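Local coordinates for protein myroilysin (Myroides profundi, PDB 5CZW) that probably cleaves internal peptide bonds in proteins as a zinc metallopeptidase of the astacin (M12A) family, kept latent by a cysteine switch, at residues I156-N161 with Y205-A210. The protein carries 1 engineered substitution. Sequence-based numbering, arbitrary orientation.
Sequences IPWDKN and YSISSA
Ile156 and Ile207 meet tip to tip, their CD1 methyls 3.7 Å apart. Ile207 works with both branches. CG1, anti to the carbonyl carbon (chi1 -63°), carries CD1 to Ile156, while the CG2 methyl lies 4.2 Å from CZ3 of Trp158, approaching the indole obliquely as the two side chains cross at about a right angle. Farther along the six-membered ring, the phenol oxygen of Tyr205 sits at the edge, near the indole plane, with OH 4.4 Å from Trp158 CH2. This is a loose approach, and no hydrogen bond joins the two segments.

The indole is held from its own side too: CG2 of Ile156 rests over its five-membered part, 3.6 Å above the plane, and Phe184 and Val163 also touch Trp158. An inverse gamma turn centred on Pro157 folds the chain so that Trp158 N reaches Ile156 O at 2.9 Å. Asp159 then N-caps helix 160-167, its OD1 taking the N-H of Lys162. In 205-210, Ser208 OG accepts from Ala210 N at 3.2 Å, an ST turn that bends the chain just after Ile207. Backbone hydrogen bonds pair Pro157 with Thr213 and Ile207 with Val218, tying each segment into the surrounding loops.

Tyr205 links this packing to the active site. Its ring meets that of His147, a zinc ligand alongside His137, His141 and the switch residue Cys23. The nearest atom of its side chain is about 5 Å from the zinc ion, and Tyr205 is not a ligand in this latent form. The preceding sequence fits the metzincin Met-turn, whose tyrosine in astacins can ligate zinc. Ile207 against Ile156 and Trp158 makes the join between segments; apolar and without a directional bond, it sets neither the phenol's rotation nor its hydrogen bonding.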
loop_
_atom_site.group_PDB
_atom_site.type_symbol
_atom_site.label_atom_id
_atom_site.label_comp_id
_atom_site.label_asym_id
_atom_site.label_seq_id
_atom_site.Cartn_x
_atom_site.Cartn_y
_atom_site.Cartn_z
ATOM N N ILE A 156 9.637 -19.009 2.973
ATOM C CA ILE A 156 10.324 -17.803 2.581
ATOM C C ILE A 156 11.648 -17.651 3.302
ATOM O O ILE A 156 11.679 -17.650 4.519
ATOM C CB ILE A 156 9.439 -16.566 2.846
ATOM C CG1 ILE A 156 8.087 -16.709 2.106
ATOM C CG2 ILE A 156 10.198 -15.296 2.432
ATOM C CD1 ILE A 156 6.958 -15.835 2.617
ATOM N N PRO A 157 12.710 -17.460 2.473
ATOM C CA PRO A 157 13.985 -17.303 3.152
ATOM C C PRO A 157 14.295 -15.911 3.711
ATOM O O PRO A 157 15.154 -15.272 3.255
ATOM C CB PRO A 157 15.002 -17.702 2.077
ATOM C CG PRO A 157 14.439 -17.146 0.884
ATOM C CD PRO A 157 12.980 -17.472 0.967
ATOM N N TRP A 158 13.581 -15.507 4.723
ATOM C CA TRP A 158 13.811 -14.238 5.359
ATOM C C TRP A 158 15.170 -14.108 5.981
ATOM O O TRP A 158 15.695 -15.058 6.656
ATOM C CB TRP A 158 12.798 -13.985 6.478
ATOM C CG TRP A 158 11.345 -14.007 6.137
ATOM C CD1 TRP A 158 10.484 -14.990 6.428
ATOM C CD2 TRP A 158 10.585 -13.008 5.425
ATOM N NE1 TRP A 158 9.234 -14.671 5.979
ATOM C CE2 TRP A 158 9.269 -13.474 5.336
ATOM C CE3 TRP A 158 10.882 -11.755 4.881
ATOM C CZ2 TRP A 158 8.246 -12.729 4.743
ATOM C CZ3 TRP A 158 9.849 -11.012 4.281
ATOM C CH2 TRP A 158 8.558 -11.523 4.223
ATOM N N ASP A 159 15.735 -12.916 5.845
ATOM C CA ASP A 159 16.925 -12.575 6.630
ATOM C C ASP A 159 16.367 -11.914 7.849
ATOM O O ASP A 159 16.014 -10.736 7.816
ATOM C CB ASP A 159 17.819 -11.666 5.839
ATOM C CG ASP A 159 19.045 -11.214 6.628
ATOM O OD1 ASP A 159 18.958 -11.112 7.879
ATOM O OD2 ASP A 159 20.066 -10.899 5.965
ATOM N N LYS A 160 16.208 -12.675 8.923
ATOM C CA LYS A 160 15.342 -12.201 10.021
ATOM C C LYS A 160 15.892 -10.908 10.683
ATOM O O LYS A 160 15.145 -9.954 10.960
ATOM C CB LYS A 160 15.069 -13.331 11.030
ATOM C CG LYS A 160 14.502 -14.588 10.373
ATOM C CD LYS A 160 13.858 -15.568 11.355
ATOM C CE LYS A 160 12.355 -15.381 11.444
ATOM N NZ LYS A 160 11.643 -16.645 11.801
ATOM N N ASN A 161 17.198 -10.879 10.874
ATOM C CA ASN A 161 17.929 -9.683 11.300
ATOM C C ASN A 161 17.515 -8.454 10.489
ATOM O O ASN A 161 17.258 -7.369 11.054
ATOM C CB ASN A 161 19.453 -9.916 11.157
ATOM C CG ASN A 161 20.257 -8.623 11.146
ATOM O OD1 ASN A 161 20.584 -8.083 12.201
ATOM N ND2 ASN A 161 20.599 -8.129 9.948
ATOM N N TYR A 205 1.497 -9.813 -2.997
ATOM C CA TYR A 205 2.460 -9.266 -2.010
ATOM C C TYR A 205 3.873 -9.481 -2.483
ATOM O O TYR A 205 4.329 -10.620 -2.743
ATOM C CB TYR A 205 2.252 -10.035 -0.697
ATOM C CG TYR A 205 3.148 -9.619 0.377
ATOM C CD1 TYR A 205 3.069 -8.379 0.879
ATOM C CD2 TYR A 205 3.892 -10.530 1.038
ATOM C CE1 TYR A 205 3.864 -7.966 1.917
ATOM C CE2 TYR A 205 4.761 -10.157 2.011
ATOM C CZ TYR A 205 4.709 -8.870 2.510
ATOM O OH TYR A 205 5.514 -8.476 3.578
ATOM N N SER A 206 4.562 -8.390 -2.702
ATOM C CA SER A 206 5.942 -8.410 -3.120
ATOM C C SER A 206 6.878 -8.676 -1.958
ATOM O O SER A 206 6.755 -8.060 -0.973
ATOM C CB SER A 206 6.278 -7.014 -3.624
ATOM O OG SER A 206 5.495 -6.737 -4.719
ATOM N N ILE A 207 7.827 -9.578 -2.145
ATOM C CA ILE A 207 8.834 -9.897 -1.166
ATOM C C ILE A 207 10.156 -9.361 -1.707
ATOM O O ILE A 207 10.658 -9.802 -2.741
ATOM C CB ILE A 207 8.914 -11.403 -0.817
ATOM C CG1 ILE A 207 7.561 -11.810 -0.184
ATOM C CG2 ILE A 207 10.042 -11.655 0.179
ATOM C CD1 ILE A 207 7.269 -13.283 -0.081
ATOM N N SER A 208 10.713 -8.399 -0.987
ATOM C CA SER A 208 11.871 -7.689 -1.502
ATOM C C SER A 208 13.116 -8.484 -1.207
ATOM O O SER A 208 13.307 -8.982 -0.076
ATOM C CB SER A 208 11.977 -6.343 -0.820
ATOM O OG SER A 208 13.158 -5.727 -1.198
ATOM N N SER A 209 14.057 -8.500 -2.147
ATOM C CA SER A 209 15.293 -9.271 -1.972
ATOM C C SER A 209 16.183 -8.614 -0.939
ATOM O O SER A 209 17.152 -9.224 -0.453
ATOM C CB SER A 209 16.082 -9.406 -3.291
ATOM O OG SER A 209 16.399 -8.146 -3.835
ATOM N N ALA A 210 15.851 -7.375 -0.611
ATOM C CA ALA A 210 16.486 -6.658 0.484
ATOM C C ALA A 210 16.187 -7.273 1.839
ATOM O O ALA A 210 16.853 -6.877 2.814
ATOM C CB ALA A 210 16.066 -5.201 0.454
#